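Long-range contacts in OBCA, Oxalate Biosynthetic Component A (Burkholderia glumae, PDB 4NNB), which is a TIM-barrel protein with an additional N-terminal domain and binds a magnesium ion and an oxaloacetate ion in one pocket: residues A47-D52 / V244-Q249; E211-M216 / K266-A271. All blocks are in the same frame, centred on the assembly; numbering follows the deposited sequence.

Interaction 1 of 2, residues A47-D52 / V244-Q249; sequences ADLKTD and VTVGSQ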
ATOM      1  N   ALA A  47      12.526 -23.118   4.080  1.00 52.14           N
ATOM      2  CA  ALA A  47      11.663 -22.874   2.928  1.00 49.87           C
ATOM      3  C   ALA A  47      10.446 -22.043   3.322  1.00 47.10           C
ATOM      4  O   ALA A  47      10.057 -21.126   2.601  1.00 51.84           O
ATOM      5  CB  ALA A  47      11.228 -24.191   2.290  1.00 47.03           C
ATOM      6  N   ASP A  48       9.849 -22.375   4.466  1.00 49.08           N
ATOM      7  CA  ASP A  48       8.677 -21.662   4.966  1.00 49.02           C
ATOM      8  C   ASP A  48       9.011 -20.224   5.382  1.00 53.68           C
ATOM      9  O   ASP A  48       8.212 -19.306   5.173  1.00 50.23           O
ATOM     10  CB  ASP A  48       8.050 -22.413   6.144  1.00 55.41           C
ATOM     11  CG  ASP A  48       7.493 -23.770   5.748  1.00 59.78           C
ATOM     12  OD1 ASP A  48       7.447 -24.074   4.538  1.00 57.26           O
ATOM     13  OD2 ASP A  48       7.087 -24.529   6.653  1.00 61.53           O
ATOM     14  N   LEU A  49      10.184 -20.039   5.988  1.00 48.71           N
ATOM     15  CA  LEU A  49      10.674 -18.700   6.314  1.00 48.29           C
ATOM     16  C   LEU A  49      10.895 -17.930   5.018  1.00 49.62           C
ATOM     17  O   LEU A  49      10.524 -16.758   4.901  1.00 45.67           O
ATOM     18  CB  LEU A  49      11.980 -18.772   7.115  1.00 44.96           C
ATOM     19  CG  LEU A  49      11.884 -19.276   8.555  1.00 45.10           C
ATOM     20  CD1 LEU A  49      13.265 -19.489   9.158  1.00 45.59           C
ATOM     21  CD2 LEU A  49      11.071 -18.321   9.409  1.00 46.54           C
ATOM     22  N   LYS A  50      11.488 -18.608   4.039  1.00 47.23           N
ATOM     23  CA  LYS A  50      11.753 -18.015   2.732  1.00 48.10           C
ATOM     24  C   LYS A  50      10.458 -17.656   2.000  1.00 51.57           C
ATOM     25  O   LYS A  50      10.381 -16.631   1.316  1.00 51.26           O
ATOM     26  CB  LYS A  50      12.601 -18.964   1.882  1.00 52.57           C
ATOM     27  CG  LYS A  50      12.833 -18.484   0.456  1.00 52.92           C
ATOM     28  CD  LYS A  50      13.886 -19.323  -0.252  1.00 59.17           C
ATOM     29  CE  LYS A  50      14.214 -18.737  -1.612  1.00 57.15           C
ATOM     30  NZ  LYS A  50      14.232 -17.254  -1.554  1.00 65.45           N
ATOM     31  N   THR A  51       9.444 -18.501   2.149  1.00 52.32           N
ATOM     32  CA  THR A  51       8.135 -18.225   1.573  1.00 53.18           C
ATOM     33  C   THR A  51       7.598 -16.926   2.161  1.00 51.42           C
ATOM     34  O   THR A  51       7.028 -16.095   1.453  1.00 48.96           O
ATOM     35  CB  THR A  51       7.136 -19.366   1.866  1.00 53.79           C
ATOM     36  OG1 THR A  51       7.649 -20.602   1.349  1.00 59.31           O
ATOM     37  CG2 THR A  51       5.793 -19.079   1.219  1.00 52.66           C
ATOM     38  N   ASP A  52       7.812 -16.749   3.462  1.00 50.66           N
ATOM     39  CA  ASP A  52       7.257 -15.618   4.195  1.00 45.94           C
ATOM     40  C   ASP A  52       8.116 -14.358   4.074  1.00 50.88           C
ATOM     41  O   ASP A  52       7.856 -13.362   4.749  1.00 54.10           O
ATOM     42  CB  ASP A  52       7.100 -15.994   5.665  1.00 47.37           C
ATOM     43  CG  ASP A  52       6.063 -15.164   6.367  1.00 43.18           C
ATOM     44  OD1 ASP A  52       6.365 -14.638   7.453  1.00 44.52           O
ATOM     45  OD2 ASP A  52       4.937 -15.063   5.844  1.00 47.28           O
ATOM     46  N   VAL A 244       8.294 -17.422  15.937  1.00 34.17           N
ATOM     47  CA  VAL A 244       8.081 -16.570  14.789  1.00 39.06           C
ATOM     48  C   VAL A 244       6.760 -17.015  14.125  1.00 41.71           C
ATOM     49  O   VAL A 244       6.478 -18.213  14.041  1.00 41.08           O
ATOM     50  CB  VAL A 244       9.295 -16.643  13.834  1.00 38.14           C
ATOM     51  CG1 VAL A 244       8.907 -16.290  12.423  1.00 43.25           C
ATOM     52  CG2 VAL A 244      10.414 -15.712  14.335  1.00 40.97           C
ATOM     53  N   THR A 245       5.938 -16.058  13.699  1.00 39.27           N
ATOM     54  CA  THR A 245       4.641 -16.359  13.082  1.00 36.21           C
ATOM     55  C   THR A 245       4.698 -16.079  11.585  1.00 36.95           C
ATOM     56  O   THR A 245       5.056 -14.977  11.175  1.00 39.87           O
ATOM     57  CB  THR A 245       3.539 -15.486  13.696  1.00 38.84           C
ATOM     58  OG1 THR A 245       3.581 -15.602  15.122  1.00 35.49           O
ATOM     59  CG2 THR A 245       2.148 -15.885  13.186  1.00 40.79           C
ATOM     60  N   VAL A 246       4.359 -17.071  10.770  1.00 35.91           N
ATOM     61  CA  VAL A 246       4.335 -16.891   9.318  1.00 36.53           C
ATOM     62  C   VAL A 246       2.917 -17.005   8.743  1.00 37.49           C
ATOM     63  O   VAL A 246       2.005 -17.509   9.407  1.00 38.75           O
ATOM     64  CB  VAL A 246       5.256 -17.883   8.616  1.00 37.58           C
ATOM     65  CG1 VAL A 246       6.672 -17.709   9.110  1.00 40.18           C
ATOM     66  CG2 VAL A 246       4.794 -19.304   8.881  1.00 40.11           C
ATOM     67  N   GLY A 247       2.746 -16.537   7.509  1.00 37.11           N
ATOM     68  CA  GLY A 247       1.441 -16.474   6.863  1.00 42.24           C
ATOM     69  C   GLY A 247       1.488 -15.662   5.575  1.00 40.63           C
ATOM     70  O   GLY A 247       2.214 -14.670   5.491  1.00 39.27           O
ATOM     71  N   SER A 248       0.716 -16.071   4.568  1.00 38.97           N
ATOM     72  CA  SER A 248       0.738 -15.396   3.270  1.00 33.45           C
ATOM     73  C   SER A 248       0.119 -13.989   3.306  1.00 26.38           C
ATOM     74  O   SER A 248       0.512 -13.121   2.530  1.00 35.21           O
ATOM     75  CB  SER A 248      -0.010 -16.227   2.226  1.00 36.57           C
ATOM     76  OG  SER A 248      -1.414 -16.225   2.491  1.00 38.33           O
ATOM     77  N   GLN A 249      -0.844 -13.779   4.196  1.00 27.79           N
ATOM     78  CA  GLN A 249      -1.663 -12.555   4.206  1.00 30.95           C
ATOM     79  C   GLN A 249      -2.209 -12.253   2.812  1.00 32.23           C
ATOM     80  O   GLN A 249      -2.327 -11.091   2.412  1.00 29.55           O
ATOM     81  CB  GLN A 249      -0.861 -11.360   4.735  1.00 29.02           C
ATOM     82  CG  GLN A 249      -0.132 -11.643   6.052  1.00 28.29           C
ATOM     83  CD  GLN A 249       0.494 -10.400   6.626  1.00 30.35           C
ATOM     84  OE1 GLN A 249       0.062  -9.279   6.323  1.00 25.80           O
ATOM     85  NE2 GLN A 249       1.517 -10.578   7.462  1.00 29.71           N
TER
HETATM   86  O   HOH W   1       7.852 -13.654   9.814  1.00 44.99           O
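D52, the first residue beyond helix 41-51, sets its carboxylate against V246 and G247 at the exit of a beta hairpin. The hairpin pairs strands 234-238 and 242-246. It follows barrel strand 222-229 in the chain, so the contact joins the N-terminal part of the protein to an excursion from the TIM barrel.

The polar part centres on D52. G247 N donates to D52 OD2 at 3.1 Å. The bond is nearly straight (165°), but the donor stands well above the carboxylate plane. D52 OD2 also lies 2.8 Å from G247 O, and these two acceptors cannot bond to each other. K18 binds both, through a salt bridge to the carboxylate and a hydrogen bond to the carbonyl, and its charge would ease their repulsion. A water donates to D52 OD1 at 3.0 Å and, weakly, to T245 O.

D52 also packs on V246 by van der Waals contact. With CG anti to the backbone N (chi1 -157°), D52 CG is 3.6 Å from V246 CB. The apolar part is small. W54 touches both L49 and V244. One methyl of the leucine, L49 CD2, meets V244 CG1 at 4.2 Å.

Interaction 2 of 2, residues E211-M216 / K266-A271; sequences ETIRSM and KKREPA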
ATOM      1  N   GLU A 211      -8.717   1.716  11.520  1.00 26.62           N
ATOM      2  CA  GLU A 211      -7.986   2.546  10.556  1.00 24.92           C
ATOM      3  C   GLU A 211      -8.926   3.312   9.634  1.00 25.99           C
ATOM      4  O   GLU A 211      -8.679   4.481   9.311  1.00 25.31           O
ATOM      5  CB  GLU A 211      -6.976   1.705   9.747  1.00 25.55           C
ATOM      6  CG  GLU A 211      -6.173   2.511   8.742  1.00 23.32           C
ATOM      7  CD  GLU A 211      -5.257   3.546   9.411  1.00 26.54           C
ATOM      8  OE1 GLU A 211      -4.604   3.212  10.422  1.00 25.29           O
ATOM      9  OE2 GLU A 211      -5.190   4.688   8.919  1.00 30.19           O
ATOM     10  N   THR A 212     -10.015   2.660   9.222  1.00 25.62           N
ATOM     11  CA  THR A 212     -11.037   3.318   8.408  1.00 22.31           C
ATOM     12  C   THR A 212     -11.585   4.558   9.121  1.00 26.39           C
ATOM     13  O   THR A 212     -11.673   5.645   8.543  1.00 24.30           O
ATOM     14  CB  THR A 212     -12.215   2.342   8.098  1.00 22.41           C
ATOM     15  OG1 THR A 212     -11.724   1.259   7.294  1.00 24.20           O
ATOM     16  CG2 THR A 212     -13.329   3.048   7.352  1.00 23.14           C
ATOM     17  N   ILE A 213     -11.974   4.383  10.373  1.00 25.00           N
ATOM     18  CA  ILE A 213     -12.504   5.493  11.161  1.00 27.36           C
ATOM     19  C   ILE A 213     -11.468   6.598  11.389  1.00 25.38           C
ATOM     20  O   ILE A 213     -11.768   7.779  11.192  1.00 27.07           O
ATOM     21  CB  ILE A 213     -13.071   4.981  12.483  1.00 27.62           C
ATOM     22  CG1 ILE A 213     -14.372   4.233  12.196  1.00 30.00           C
ATOM     23  CG2 ILE A 213     -13.350   6.151  13.440  1.00 32.25           C
ATOM     24  CD1 ILE A 213     -14.644   3.159  13.167  1.00 35.09           C
ATOM     25  N   ARG A 214     -10.252   6.222  11.772  1.00 23.92           N
ATOM     26  CA  ARG A 214      -9.189   7.216  11.909  1.00 29.38           C
ATOM     27  C   ARG A 214      -8.908   7.951  10.607  1.00 28.36           C
ATOM     28  O   ARG A 214      -8.709   9.162  10.613  1.00 24.67           O
ATOM     29  CB  ARG A 214      -7.899   6.582  12.436  1.00 29.18           C
ATOM     30  CG  ARG A 214      -8.038   6.002  13.828  1.00 34.68           C
ATOM     31  CD  ARG A 214      -6.767   6.223  14.601  1.00 46.82           C
ATOM     32  NE  ARG A 214      -6.368   7.627  14.568  1.00 45.92           N
ATOM     33  CZ  ARG A 214      -5.179   8.072  14.951  1.00 44.05           C
ATOM     34  NH1 ARG A 214      -4.897   9.362  14.875  1.00 49.10           N
ATOM     35  NH2 ARG A 214      -4.267   7.222  15.402  1.00 49.46           N
ATOM     36  N   SER A 215      -8.878   7.224   9.491  1.00 24.55           N
ATOM     37  CA  SER A 215      -8.643   7.859   8.194  1.00 24.38           C
ATOM     38  C   SER A 215      -9.727   8.869   7.831  1.00 22.32           C
ATOM     39  O   SER A 215      -9.433   9.967   7.327  1.00 25.27           O
ATOM     40  CB  SER A 215      -8.505   6.801   7.087  1.00 25.14           C
ATOM     41  OG  SER A 215      -7.252   6.151   7.198  1.00 25.33           O
ATOM     42  N   MET A 216     -10.980   8.503   8.071  1.00 24.64           N
ATOM     43  CA  MET A 216     -12.090   9.422   7.833  1.00 26.68           C
ATOM     44  C   MET A 216     -11.978  10.664   8.721  1.00 26.74           C
ATOM     45  O   MET A 216     -12.233  11.785   8.280  1.00 30.26           O
ATOM     46  CB  MET A 216     -13.418   8.743   8.131  1.00 29.89           C
ATOM     47  CG  MET A 216     -13.945   7.854   7.026  1.00 35.49           C
ATOM     48  SD  MET A 216     -15.522   7.258   7.618  1.00 42.13           S
ATOM     49  CE  MET A 216     -16.463   8.772   7.632  1.00 26.49           C
ATOM     50  N   LYS A 266     -19.990   1.449  10.271  1.00 27.21           N
ATOM     51  CA  LYS A 266     -21.209   2.248  10.227  1.00 28.25           C
ATOM     52  C   LYS A 266     -21.765   2.600  11.608  1.00 29.06           C
ATOM     53  O   LYS A 266     -22.423   3.626  11.773  1.00 28.52           O
ATOM     54  CB  LYS A 266     -22.276   1.537   9.392  1.00 31.18           C
ATOM     55  CG  LYS A 266     -21.962   1.497   7.895  1.00 31.76           C
ATOM     56  CD  LYS A 266     -22.203   2.842   7.250  1.00 32.66           C
ATOM     57  CE  LYS A 266     -21.964   2.768   5.753  1.00 31.74           C
ATOM     58  NZ  LYS A 266     -22.797   3.786   5.104  1.00 40.21           N
ATOM     59  N   LYS A 267     -21.499   1.766  12.602  1.00 30.64           N
ATOM     60  CA  LYS A 267     -21.955   2.096  13.952  1.00 33.69           C
ATOM     61  C   LYS A 267     -21.252   3.354  14.470  1.00 33.57           C
ATOM     62  O   LYS A 267     -21.847   4.164  15.177  1.00 34.29           O
ATOM     63  CB  LYS A 267     -21.734   0.925  14.911  1.00 35.04           C
ATOM     64  CG  LYS A 267     -22.199   1.227  16.338  1.00 44.73           C
ATOM     65  CD  LYS A 267     -22.406  -0.038  17.153  1.00 50.78           C
ATOM     66  CE  LYS A 267     -22.973   0.292  18.536  1.00 56.42           C
ATOM     67  NZ  LYS A 267     -23.499  -0.922  19.225  1.00 59.51           N
ATOM     68  N   ARG A 268     -19.992   3.531  14.088  1.00 32.19           N
ATOM     69  CA  ARG A 268     -19.220   4.655  14.594  1.00 35.56           C
ATOM     70  C   ARG A 268     -19.282   5.859  13.661  1.00 35.51           C
ATOM     71  O   ARG A 268     -19.374   7.003  14.115  1.00 30.97           O
ATOM     72  CB  ARG A 268     -17.777   4.221  14.874  1.00 34.65           C
ATOM     73  CG  ARG A 268     -17.707   3.069  15.875  1.00 34.71           C
ATOM     74  CD  ARG A 268     -16.283   2.581  16.109  1.00 36.58           C
ATOM     75  NE  ARG A 268     -15.370   3.661  16.502  1.00 37.09           N
ATOM     76  CZ  ARG A 268     -14.039   3.562  16.528  1.00 41.53           C
ATOM     77  NH1 ARG A 268     -13.436   2.435  16.185  1.00 38.43           N
ATOM     78  NH2 ARG A 268     -13.303   4.600  16.899  1.00 42.69           N
ATOM     79  N   GLU A 269     -19.248   5.602  12.359  1.00 31.12           N
ATOM     80  CA  GLU A 269     -19.373   6.666  11.377  1.00 29.83           C
ATOM     81  C   GLU A 269     -20.375   6.249  10.312  1.00 32.56           C
ATOM     82  O   GLU A 269     -19.995   5.644   9.303  1.00 31.39           O
ATOM     83  CB  GLU A 269     -18.020   6.953  10.720  1.00 32.20           C
ATOM     84  CG  GLU A 269     -17.002   7.643  11.622  1.00 33.98           C
ATOM     85  CD  GLU A 269     -17.268   9.133  11.788  1.00 30.92           C
ATOM     86  OE1 GLU A 269     -18.094   9.693  11.032  1.00 33.24           O
ATOM     87  OE2 GLU A 269     -16.628   9.747  12.664  1.00 35.60           O
ATOM     88  N   PRO A 270     -21.660   6.563  10.528  1.00 32.77           N
ATOM     89  CA  PRO A 270     -22.696   6.141   9.572  1.00 30.21           C
ATOM     90  C   PRO A 270     -22.597   6.837   8.220  1.00 31.75           C
ATOM     91  O   PRO A 270     -23.215   6.381   7.255  1.00 29.67           O
ATOM     92  CB  PRO A 270     -24.008   6.525  10.268  1.00 29.10           C
ATOM     93  CG  PRO A 270     -23.626   7.503  11.342  1.00 29.38           C
ATOM     94  CD  PRO A 270     -22.235   7.133  11.762  1.00 25.28           C
ATOM     95  N   ALA A 271     -21.835   7.925   8.149  1.00 28.24           N
ATOM     96  CA  ALA A 271     -21.636   8.625   6.880  1.00 31.90           C
ATOM     97  C   ALA A 271     -20.571   7.966   6.004  1.00 25.79           C
ATOM     98  O   ALA A 271     -20.395   8.363   4.852  1.00 27.93           O
ATOM     99  CB  ALA A 271     -21.238  10.063   7.131  1.00 30.30           C
TER
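I213 lays its terminal methyl over one face of the R268 guanidinium. I213 CD1 sits 3.0 Å above the plane, shifted toward the rim, and comes within 3.3 Å of R268 NH1. The two side chains cross at about a right angle. R268 CG lies anti to the carbonyl carbon (chi1 -58°). The chain runs straight at chi2 and bends at chi3 (54°), and this turn brings the flat group against the isoleucine. The same methyl touches the arginine stem, with I213 CD1 3.4 Å from R268 CD. The other branch, I213 CG2, meets R268 NH2 at 3.8 Å. The packing here is tight.

One helical turn on, M216 lies along E269, the two chains running in opposite directions. A bend at chi3 (67°) turns the thioether methyl to the glutamate. M216 CE is 3.9 Å from E269 CB, and M216 SD is 4.0 Å from the same E269 CB.

No hydrogen bond joins the two segments. The charged ends are held by the residues immediately before and after 211-216: R268 forms a salt bridge with E210, and E269 forms one with R217. On another side of this helix, E211 and S215 touch helix 495-507, and R214 makes a cation-pi contact with W496.

M216 also touches V223, at the start of strand 222-229. The C-terminal half of helix 205-217 thus packs against the end of helix 255-268 and the loop that leads to strand 273-276, on the outside of a TIM barrel.

In the fold
Interactions 1 and 2 do not touch. Their centres are 32 Å apart and their nearest atoms about 13 Å. Each centre lies about 20 Å from the centre of the chain. Their segments alternate along the sequence. Strand 222-229 links them: it follows the helix of 211-216 and leads into the hairpin of 244-249, after which helix 255-268 runs into 266-271 at its end. The same strand carries H224 and H226, which bind the magnesium ion with E475 and also line the oxaloacetate pocket. No residue of either contact belongs to that pocket.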